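Local coordinates for protein sgbp-b (Bacteroides uniformis, PDB 7K44) that probably binds xyloglucan at the cell surface, as a surface glycan-binding protein of a polysaccharide utilization locus, at residues Phe290-Tyr295 and Asn372-Phe377; Gly249-Trp254 and Leu360-Pro365; Val319-Gly324 and Gln333-Leu338. All blocks are in the same frame, centred on the assembly; numbering follows the deposited sequence.

Interaction 1: Phe290-Tyr295 and Asn372-Phe377; sequences FVAVEY and NIEMYF
Around the Tyr376 ring the contacts gather at the edge, near the ring plane: Phe290 O and the methyl of Ala292 come from the facing segment, while Glu374 OE2 sits at the hydroxyl end. The Phe290 ring lies alongside, pointing the same way, with CD1 3.9 Å from Tyr376 CD1 and the two planes turned 74° apart; Ala292 CB also lies in the plane of the Phe290 ring at its edge. Tyr295 is approached obliquely by Ile373 CD1, 3.8 Å from its CG, and by Met375 SD, 4.0 Å from its CE1, a Met-aromatic contact. Its CG sits between backbone N and carbonyl carbon (chi1 57°), which swings the ring across both side chains.

Glu374 stretches out beside Ala292, Glu374 CD 3.4 Å from Ala292 CB, and its OE2 takes the Tyr376 OH on the anti lone pair at 2.6 Å. Replacing it with an alanine would probably leave that hydroxyl without this acceptor and open a gap beside the Ala292 methyl. The backbones form an antiparallel pair: Phe290 and Tyr376 exchange two hydrogen bonds, and Ala292 N adds a third, to Glu374 O at 2.8 Å. Val293 crosses the next side chains at about a right angle, CG1 3.6 Å from Asn372 O and CG2 beside Asn372 ND2 and Glu374 OE1. Here waters span the backbones, one bridging Val293 O to Glu374 N, another Glu294 O to Asn372 O. Val293 N is buried with no partner.

Strand 371-384 thus has strand 283-291 along one edge, whereas Ile247 and Tyr245 of strand 243-248 bond to it on the other. Met375, Ile373 and Tyr295 all rest on Met362 of strand 357-364, in the facing sheet of the beta sandwich.

Interaction 2: Gly249-Trp254 and Leu360-Pro365; sequences GELSAW and LQMTNP
Met362 meets Leu251 first: its SD lies 4.2 Å from Leu251 CD2, a loose apolar touch between the two segments. At Thr363 it is the backbone that takes part, the carbonyl oxygen lying beside the same leucine methyl while the side chain turns away. Asn364 carries most of the rest. Its CB presses against the branched end of Leu251, 3.7 Å from CG and almost as near to both methyls, so the isobutyl group forms an apolar seat under an otherwise polar side chain. Leu251 has its CG trans to the backbone N (chi1 176°), which carries the branch over to Asn364 CB.

The Asn364 amide then turns to the main chain. ND2 gives a hydrogen bond to Ser252 O at 2.9 Å, coming from above the carbonyl plane (45° out of it) and with a bent N-H...O angle of 144°. It also packs 3.6 Å from Ala253 CA. The same ND2 donates to Asn368 O, while OD1 bonds to Ser366 OG, so both ends of this buried amide are satisfied and its rotation is fixed by partners on Ser252 and in the loop Ser366-Asn368 that follows its own strand. Further along, Asn364 O approaches Trp254 N at 3.3 Å, but at an angle too poor for a bond; the Trp254 backbone pairs instead with Ser366. Pro365 closes the contact with its carbonyl O, 4.3 Å from Trp254 CZ3.

Here the chain leaving short strand 250-251 passes the end of strand 357-364. Leu251 bonds through its backbone to Tyr371 and packs on Ile373 of strand 371-384 and Trp258 of strand 255-264, while Pro299 in a loop touches Leu251, Met362 and Asn364. The contact joins the sheet of strand 250-251 to that of strand 357-364 at one end of the beta sandwich.

Interaction 3: Val319-Gly324 and Gln333-Leu338; sequences VSDFTG and QCSIPL
Asp321 OD2 is gripped by two donors: Ser335 OG at 2.5 Å, on the syn side of the carboxylate, and Gln333 NE2 at 2.9 Å, on the anti side. Both lie only modestly out of the carboxylate plane, so the oxygen is clasped from two directions and the group has little freedom to rotate. The other oxygen, OD1, adds a weak bond from Ser335 N. With donors on both oxygens, the carboxylate is likely to keep its negative charge.

Gln333 reaches it with an extended chain, crossing the aspartate obliquely, its amide plane 65° from that of the carboxylate. Its far oxygen is used elsewhere: OE1 accepts from Met134 N and Arg381 NH1, so one amide links the aspartate to two further parts of the chain. Ser335 OG has a second partner too, Gln286 NE2 on the neighbouring strand 283-291.

Between the backbones, Asp321 N donates to Gln333 O at 2.9 Å in a nearly straight bond (167°). A CA-H...O contact from Ser320 CA meets the same carbonyl oxygen. Val319 O lies 3.4 Å from Cys334 SG. Ser320 shapes the turn that follows: with its OG swung trans to the backbone N (chi1 165°), it accepts from Phe322 N at 2.8 Å and from Thr323 N, an ST turn extended to an ST motif. A water connects this same OG to Gln333 N.

The loop between strands 313-316 and 331-337 is therefore tied to the latter strand, which is in turn hydrogen-bonded to strand 283-291 through Cys334 and Phe287. Farther along the loop, Phe322 touches strand 141-147 and makes a cation-pi contact with Lys130; with Met134 these belong to the IPT/TIG domain, so the contact lies where that domain meets the probable glycan-binding one.

How the interactions relate
Interactions 1 and 2 touch, because strand 250-251 of interaction 2 is a sheet neighbour of strand 371-384 of interaction 1: Gly249 O probably bonds to Ile373 N, and Met362 is the side chain through which they meet. Interaction 1 is the most buried, a true strand pair packed on both faces, Met375 toward strand 357-364, Phe290 and Tyr376 on the opposite one. Interaction 2 is partly buried and lies toward one end of the sandwich, held by a single asparagine bond over a leucine. Interaction 3 stands apart, its nearest atoms about 7 Å from either, though strand 331-337 belongs to the same sheet as strand 283-291. Its chemistry is polar, centred on a carboxylate, as suits a loop beside the IPT/TIG domain.

Interaction 1: Phe290-Tyr295 and Asn372-Phe377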
loop_
_atom_site.group_PDB
_atom_site.type_symbol
_atom_site.label_atom_id
_atom_site.label_comp_id
_atom_site.label_asym_id
_atom_site.label_seq_id
_atom_site.Cartn_x
_atom_site.Cartn_y
_atom_site.Cartn_z
ATOM N N PHE A 290 -15.113 -1.356 0.170
ATOM C CA PHE A 290 -15.027 -2.648 -0.503
ATOM C C PHE A 290 -16.052 -2.638 -1.630
ATOM O O PHE A 290 -17.263 -2.592 -1.371
ATOM C CB PHE A 290 -15.316 -3.773 0.493
ATOM C CG PHE A 290 -15.116 -5.171 -0.064
ATOM C CD1 PHE A 290 -16.027 -5.718 -0.970
ATOM C CD2 PHE A 290 -14.032 -5.942 0.337
ATOM C CE1 PHE A 290 -15.847 -7.014 -1.473
ATOM C CE2 PHE A 290 -13.854 -7.234 -0.160
ATOM C CZ PHE A 290 -14.763 -7.760 -1.068
ATOM N N VAL A 291 -15.578 -2.662 -2.872
ATOM C CA VAL A 291 -16.448 -2.724 -4.043
ATOM C C VAL A 291 -16.532 -4.184 -4.458
ATOM O O VAL A 291 -15.550 -4.753 -4.945
ATOM C CB VAL A 291 -15.936 -1.836 -5.183
ATOM C CG1 VAL A 291 -16.807 -2.011 -6.436
ATOM C CG2 VAL A 291 -15.904 -0.380 -4.750
ATOM N N ALA A 292 -17.694 -4.806 -4.248
ATOM C CA ALA A 292 -17.814 -6.230 -4.542
ATOM C C ALA A 292 -18.102 -6.493 -6.011
ATOM O O ALA A 292 -17.782 -7.575 -6.515
ATOM C CB ALA A 292 -18.912 -6.854 -3.685
ATOM N N VAL A 293 -18.711 -5.539 -6.708
ATOM C CA VAL A 293 -19.128 -5.728 -8.090
ATOM C C VAL A 293 -18.674 -4.515 -8.889
ATOM O O VAL A 293 -19.034 -3.381 -8.559
ATOM C CB VAL A 293 -20.650 -5.928 -8.211
ATOM C CG1 VAL A 293 -21.057 -6.000 -9.672
ATOM C CG2 VAL A 293 -21.083 -7.194 -7.477
ATOM N N GLU A 294 -17.883 -4.753 -9.929
ATOM C CA GLU A 294 -17.450 -3.672 -10.799
ATOM C C GLU A 294 -18.650 -3.075 -11.523
ATOM O O GLU A 294 -19.585 -3.786 -11.897
ATOM C CB GLU A 294 -16.449 -4.218 -11.815
ATOM C CG GLU A 294 -15.776 -3.161 -12.663
ATOM C CD GLU A 294 -14.706 -3.755 -13.558
ATOM O OE1 GLU A 294 -14.661 -4.998 -13.677
ATOM O OE2 GLU A 294 -13.910 -2.983 -14.133
ATOM N N TYR A 295 -18.637 -1.755 -11.691
ATOM C CA TYR A 295 -19.669 -1.067 -12.453
ATOM C C TYR A 295 -19.032 -0.096 -13.432
ATOM O O TYR A 295 -17.947 0.437 -13.191
ATOM C CB TYR A 295 -20.701 -0.338 -11.555
ATOM C CG TYR A 295 -20.120 0.687 -10.591
ATOM C CD1 TYR A 295 -19.656 0.304 -9.339
ATOM C CD2 TYR A 295 -20.058 2.036 -10.926
ATOM C CE1 TYR A 295 -19.140 1.233 -8.453
ATOM C CE2 TYR A 295 -19.526 2.973 -10.050
ATOM C CZ TYR A 295 -19.081 2.565 -8.813
ATOM O OH TYR A 295 -18.566 3.491 -7.930
ATOM N N ASN A 372 -25.793 -3.461 -11.406
ATOM C CA ASN A 372 -25.836 -4.068 -10.084
ATOM C C ASN A 372 -24.726 -3.453 -9.237
ATOM O O ASN A 372 -23.556 -3.467 -9.632
ATOM C CB ASN A 372 -25.667 -5.582 -10.187
ATOM C CG ASN A 372 -25.577 -6.249 -8.830
ATOM O OD1 ASN A 372 -26.329 -5.919 -7.912
ATOM N ND2 ASN A 372 -24.645 -7.187 -8.690
ATOM N N ILE A 373 -25.094 -2.900 -8.085
ATOM C CA ILE A 373 -24.169 -2.217 -7.188
ATOM C C ILE A 373 -24.059 -3.020 -5.901
ATOM O O ILE A 373 -25.068 -3.491 -5.366
ATOM C CB ILE A 373 -24.692 -0.798 -6.880
ATOM C CG1 ILE A 373 -24.845 0.014 -8.168
ATOM C CG2 ILE A 373 -23.787 -0.091 -5.859
ATOM C CD1 ILE A 373 -23.547 0.209 -8.952
ATOM N N GLU A 374 -22.834 -3.162 -5.389
ATOM C CA GLU A 374 -22.643 -3.790 -4.082
ATOM C C GLU A 374 -21.329 -3.279 -3.505
ATOM O O GLU A 374 -20.254 -3.652 -3.986
ATOM C CB GLU A 374 -22.640 -5.316 -4.196
ATOM C CG GLU A 374 -22.449 -6.018 -2.852
ATOM C CD GLU A 374 -22.210 -7.517 -2.987
ATOM O OE1 GLU A 374 -22.351 -8.053 -4.106
ATOM O OE2 GLU A 374 -21.856 -8.155 -1.973
ATOM N N MET A 375 -21.418 -2.437 -2.478
ATOM C CA MET A 375 -20.253 -1.764 -1.920
ATOM C C MET A 375 -20.441 -1.630 -0.418
ATOM O O MET A 375 -21.572 -1.571 0.074
ATOM C CB MET A 375 -20.079 -0.372 -2.534
ATOM C CG MET A 375 -20.071 -0.351 -4.052
ATOM S SD MET A 375 -20.271 1.323 -4.667
ATOM C CE MET A 375 -18.957 2.085 -3.743
ATOM N N TYR A 376 -19.326 -1.551 0.304
ATOM C CA TYR A 376 -19.311 -1.498 1.760
ATOM C C TYR A 376 -18.351 -0.411 2.217
ATOM O O TYR A 376 -17.304 -0.184 1.598
ATOM C CB TYR A 376 -18.865 -2.850 2.355
ATOM C CG TYR A 376 -19.667 -4.021 1.839
ATOM C CD1 TYR A 376 -19.363 -4.620 0.625
ATOM C CD2 TYR A 376 -20.754 -4.487 2.550
ATOM C CE1 TYR A 376 -20.126 -5.676 0.135
ATOM C CE2 TYR A 376 -21.512 -5.549 2.080
ATOM C CZ TYR A 376 -21.197 -6.127 0.870
ATOM O OH TYR A 376 -21.976 -7.175 0.415
ATOM N N PHE A 377 -18.697 0.230 3.335
ATOM C CA PHE A 377 -17.980 1.393 3.843
ATOM C C PHE A 377 -17.782 1.261 5.349
ATOM O O PHE A 377 -18.685 0.810 6.067
ATOM C CB PHE A 377 -18.810 2.667 3.608
ATOM C CG PHE A 377 -19.044 2.991 2.167
ATOM C CD1 PHE A 377 -20.123 2.459 1.482
ATOM C CD2 PHE A 377 -18.177 3.846 1.497
ATOM C CE1 PHE A 377 -20.327 2.775 0.148
ATOM C CE2 PHE A 377 -18.379 4.153 0.165
ATOM C CZ PHE A 377 -19.449 3.609 -0.506
HETATM O O HOH W 1 -20.630 -2.041 -6.858
HETATM O O HOH W 2 -22.390 -3.386 -12.092
#

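Interaction 2: Gly249-Trp254 and Leu360-Pro365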
loop_
_atom_site.group_PDB
_atom_site.type_symbol
_atom_site.label_atom_id
_atom_site.label_comp_id
_atom_site.label_asym_id
_atom_site.label_seq_id
_atom_site.Cartn_x
_atom_site.Cartn_y
_atom_site.Cartn_z
ATOM N N GLY A 249 -27.886 -2.852 -4.707
ATOM C CA GLY A 249 -29.127 -3.029 -5.430
ATOM C C GLY A 249 -28.944 -2.713 -6.895
ATOM O O GLY A 249 -27.827 -2.568 -7.386
ATOM N N GLU A 250 -30.060 -2.594 -7.608
ATOM C CA GLU A 250 -30.037 -2.296 -9.033
ATOM C C GLU A 250 -30.227 -0.799 -9.229
ATOM O O GLU A 250 -31.211 -0.223 -8.750
ATOM C CB GLU A 250 -31.111 -3.085 -9.784
ATOM C CG GLU A 250 -31.007 -2.960 -11.293
ATOM C CD GLU A 250 -32.037 -3.805 -12.014
ATOM O OE1 GLU A 250 -32.041 -5.037 -11.809
ATOM O OE2 GLU A 250 -32.850 -3.237 -12.774
ATOM N N LEU A 251 -29.286 -0.178 -9.932
ATOM C CA LEU A 251 -29.250 1.265 -10.143
ATOM C C LEU A 251 -29.553 1.523 -11.611
ATOM O O LEU A 251 -28.738 1.209 -12.482
ATOM C CB LEU A 251 -27.875 1.817 -9.766
ATOM C CG LEU A 251 -27.602 3.302 -10.014
ATOM C CD1 LEU A 251 -28.731 4.195 -9.474
ATOM C CD2 LEU A 251 -26.256 3.694 -9.395
ATOM N N SER A 252 -30.722 2.090 -11.879
ATOM C CA SER A 252 -31.172 2.288 -13.246
ATOM C C SER A 252 -30.471 3.484 -13.881
ATOM O O SER A 252 -29.765 4.260 -13.227
ATOM C CB SER A 252 -32.677 2.531 -13.264
ATOM O OG SER A 252 -32.968 3.741 -12.587
ATOM N N ALA A 253 -30.676 3.628 -15.186
ATOM C CA ALA A 253 -30.255 4.830 -15.875
ATOM C C ALA A 253 -31.106 6.016 -15.430
ATOM O O ALA A 253 -32.234 5.863 -14.937
ATOM C CB ALA A 253 -30.383 4.643 -17.387
ATOM N N TRP A 254 -30.542 7.212 -15.595
ATOM C CA TRP A 254 -31.252 8.464 -15.338
ATOM C C TRP A 254 -31.830 8.510 -13.927
ATOM O O TRP A 254 -32.983 8.898 -13.720
ATOM C CB TRP A 254 -32.331 8.722 -16.394
ATOM C CG TRP A 254 -31.780 8.778 -17.770
ATOM C CD1 TRP A 254 -32.030 7.911 -18.791
ATOM C CD2 TRP A 254 -30.854 9.742 -18.278
ATOM N NE1 TRP A 254 -31.329 8.284 -19.911
ATOM C CE2 TRP A 254 -30.597 9.407 -19.620
ATOM C CE3 TRP A 254 -30.218 10.864 -17.728
ATOM C CZ2 TRP A 254 -29.745 10.154 -20.421
ATOM C CZ3 TRP A 254 -29.368 11.599 -18.521
ATOM C CH2 TRP A 254 -29.135 11.241 -19.855
ATOM N N LEU A 360 -23.014 10.459 2.321
ATOM C CA LEU A 360 -22.604 9.937 1.023
ATOM C C LEU A 360 -23.859 9.592 0.240
ATOM O O LEU A 360 -24.764 8.949 0.781
ATOM C CB LEU A 360 -21.748 8.670 1.148
ATOM C CG LEU A 360 -20.428 8.738 1.911
ATOM C CD1 LEU A 360 -20.668 8.476 3.390
ATOM C CD2 LEU A 360 -19.479 7.696 1.346
ATOM N N GLN A 361 -23.933 10.014 -1.021
ATOM C CA GLN A 361 -25.108 9.725 -1.838
ATOM C C GLN A 361 -24.698 9.269 -3.224
ATOM O O GLN A 361 -23.870 9.918 -3.876
ATOM C CB GLN A 361 -26.026 10.937 -1.960
ATOM C CG GLN A 361 -26.405 11.524 -0.632
ATOM C CD GLN A 361 -27.371 12.679 -0.760
ATOM O OE1 GLN A 361 -27.517 13.262 -1.835
ATOM N NE2 GLN A 361 -28.061 13.006 0.336
ATOM N N MET A 362 -25.276 8.155 -3.672
ATOM C CA MET A 362 -24.973 7.582 -4.979
ATOM C C MET A 362 -26.143 7.806 -5.927
ATOM O O MET A 362 -27.301 7.572 -5.557
ATOM C CB MET A 362 -24.673 6.089 -4.863
ATOM C CG MET A 362 -24.128 5.507 -6.163
ATOM S SD MET A 362 -23.753 3.748 -5.989
ATOM C CE MET A 362 -22.396 3.559 -7.134
ATOM N N THR A 363 -25.837 8.267 -7.136
ATOM C CA THR A 363 -26.807 8.506 -8.198
ATOM C C THR A 363 -26.225 7.988 -9.506
ATOM O O THR A 363 -25.051 7.620 -9.578
ATOM C CB THR A 363 -27.155 9.999 -8.331
ATOM O OG1 THR A 363 -25.966 10.750 -8.635
ATOM C CG2 THR A 363 -27.792 10.544 -7.045
ATOM N N ASN A 364 -27.049 7.953 -10.555
ATOM C CA ASN A 364 -26.587 7.608 -11.903
ATOM C C ASN A 364 -27.182 8.599 -12.893
ATOM O O ASN A 364 -28.146 8.283 -13.602
ATOM C CB ASN A 364 -26.927 6.161 -12.267
ATOM C CG ASN A 364 -26.447 5.780 -13.657
ATOM O OD1 ASN A 364 -25.560 6.424 -14.215
ATOM N ND2 ASN A 364 -27.050 4.746 -14.227
ATOM N N PRO A 365 -26.636 9.816 -12.959
ATOM C CA PRO A 365 -27.139 10.842 -13.893
ATOM C C PRO A 365 -26.636 10.619 -15.317
ATOM O O PRO A 365 -25.949 11.458 -15.901
ATOM C CB PRO A 365 -26.586 12.132 -13.280
ATOM C CG PRO A 365 -25.259 11.704 -12.715
ATOM C CD PRO A 365 -25.477 10.299 -12.184
#

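Interaction 3: Val319-Gly324 and Gln333-Leu338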
loop_
_atom_site.group_PDB
_atom_site.type_symbol
_atom_site.label_atom_id
_atom_site.label_comp_id
_atom_site.label_asym_id
_atom_site.label_seq_id
_atom_site.Cartn_x
_atom_site.Cartn_y
_atom_site.Cartn_z
ATOM N N VAL A 319 -11.772 4.902 -5.333
ATOM C CA VAL A 319 -10.529 4.389 -5.896
ATOM C C VAL A 319 -9.522 4.302 -4.763
ATOM O O VAL A 319 -9.568 5.082 -3.806
ATOM C CB VAL A 319 -9.975 5.282 -7.038
ATOM C CG1 VAL A 319 -10.781 5.090 -8.311
ATOM C CG2 VAL A 319 -9.923 6.750 -6.619
ATOM N N SER A 320 -8.579 3.371 -4.896
ATOM C CA SER A 320 -7.577 3.163 -3.857
ATOM C C SER A 320 -6.520 4.267 -3.871
ATOM O O SER A 320 -6.019 4.659 -4.932
ATOM C CB SER A 320 -6.891 1.815 -4.095
ATOM O OG SER A 320 -5.693 1.714 -3.347
ATOM N N ASP A 321 -6.166 4.763 -2.678
ATOM C CA ASP A 321 -5.030 5.678 -2.560
ATOM C C ASP A 321 -3.749 5.027 -3.056
ATOM O O ASP A 321 -2.819 5.722 -3.471
ATOM C CB ASP A 321 -4.796 6.056 -1.100
ATOM C CG ASP A 321 -5.867 6.966 -0.541
ATOM O OD1 ASP A 321 -6.705 7.482 -1.311
ATOM O OD2 ASP A 321 -5.864 7.144 0.690
ATOM N N PHE A 322 -3.683 3.701 -2.990
ATOM C CA PHE A 322 -2.471 2.945 -3.303
ATOM C C PHE A 322 -2.276 2.818 -4.806
ATOM O O PHE A 322 -1.183 3.079 -5.323
ATOM C CB PHE A 322 -2.605 1.561 -2.664
ATOM C CG PHE A 322 -1.348 0.727 -2.695
ATOM C CD1 PHE A 322 -0.228 1.100 -1.976
ATOM C CD2 PHE A 322 -1.318 -0.459 -3.411
ATOM C CE1 PHE A 322 0.919 0.307 -1.987
ATOM C CE2 PHE A 322 -0.178 -1.252 -3.434
ATOM C CZ PHE A 322 0.942 -0.863 -2.727
ATOM N N THR A 323 -3.319 2.403 -5.523
ATOM C CA THR A 323 -3.231 2.139 -6.955
ATOM C C THR A 323 -3.853 3.228 -7.814
ATOM O O THR A 323 -3.617 3.241 -9.028
ATOM C CB THR A 323 -3.966 0.839 -7.296
ATOM O OG1 THR A 323 -5.372 1.034 -7.081
ATOM C CG2 THR A 323 -3.484 -0.314 -6.431
ATOM N N GLY A 324 -4.673 4.111 -7.240
ATOM C CA GLY A 324 -5.391 5.070 -8.041
ATOM C C GLY A 324 -6.585 4.510 -8.783
ATOM O O GLY A 324 -7.234 5.257 -9.525
ATOM N N GLN A 333 -8.342 1.789 0.857
ATOM C CA GLN A 333 -8.369 3.068 1.544
ATOM C C GLN A 333 -8.627 4.173 0.534
ATOM O O GLN A 333 -7.950 4.265 -0.493
ATOM C CB GLN A 333 -7.042 3.325 2.248
ATOM C CG GLN A 333 -6.922 4.732 2.787
ATOM C CD GLN A 333 -5.630 4.948 3.530
ATOM O OE1 GLN A 333 -5.474 4.527 4.673
ATOM N NE2 GLN A 333 -4.688 5.619 2.879
ATOM N N CYS A 334 -9.594 5.027 0.844
ATOM C CA CYS A 334 -10.018 6.120 -0.019
ATOM C C CYS A 334 -9.882 7.415 0.767
ATOM O O CYS A 334 -10.386 7.509 1.887
ATOM C CB CYS A 334 -11.489 5.933 -0.377
ATOM S SG CYS A 334 -11.839 4.391 -1.319
ATOM N N SER A 335 -9.231 8.419 0.180
ATOM C CA SER A 335 -9.048 9.712 0.829
ATOM C C SER A 335 -9.629 10.830 -0.029
ATOM O O SER A 335 -9.476 10.829 -1.257
ATOM C CB SER A 335 -7.568 10.017 1.120
ATOM O OG SER A 335 -6.965 9.017 1.929
ATOM N N ILE A 336 -10.279 11.785 0.630
ATOM C CA ILE A 336 -10.789 12.995 -0.014
ATOM C C ILE A 336 -10.260 14.199 0.753
ATOM O O ILE A 336 -10.416 14.259 1.981
ATOM C CB ILE A 336 -12.324 12.997 -0.034
ATOM C CG1 ILE A 336 -12.834 11.818 -0.866
ATOM C CG2 ILE A 336 -12.856 14.336 -0.559
ATOM C CD1 ILE A 336 -14.284 11.868 -1.139
ATOM N N PRO A 337 -9.626 15.170 0.099
ATOM C CA PRO A 337 -9.089 16.311 0.845
ATOM C C PRO A 337 -10.208 17.035 1.571
ATOM O O PRO A 337 -11.262 17.320 0.995
ATOM C CB PRO A 337 -8.467 17.188 -0.252
ATOM C CG PRO A 337 -8.174 16.229 -1.383
ATOM C CD PRO A 337 -9.331 15.255 -1.341
ATOM N N LEU A 338 -9.970 17.338 2.846
ATOM C CA LEU A 338 -11.002 17.991 3.642
ATOM C C LEU A 338 -11.319 19.377 3.107
ATOM O O LEU A 338 -12.454 19.857 3.249
ATOM C CB LEU A 338 -10.588 18.041 5.113
ATOM C CG LEU A 338 -11.688 18.330 6.131
ATOM C CD1 LEU A 338 -12.771 17.239 6.087
ATOM C CD2 LEU A 338 -11.077 18.443 7.511
HETATM O O HOH W 3 -6.001 0.735 -0.779
#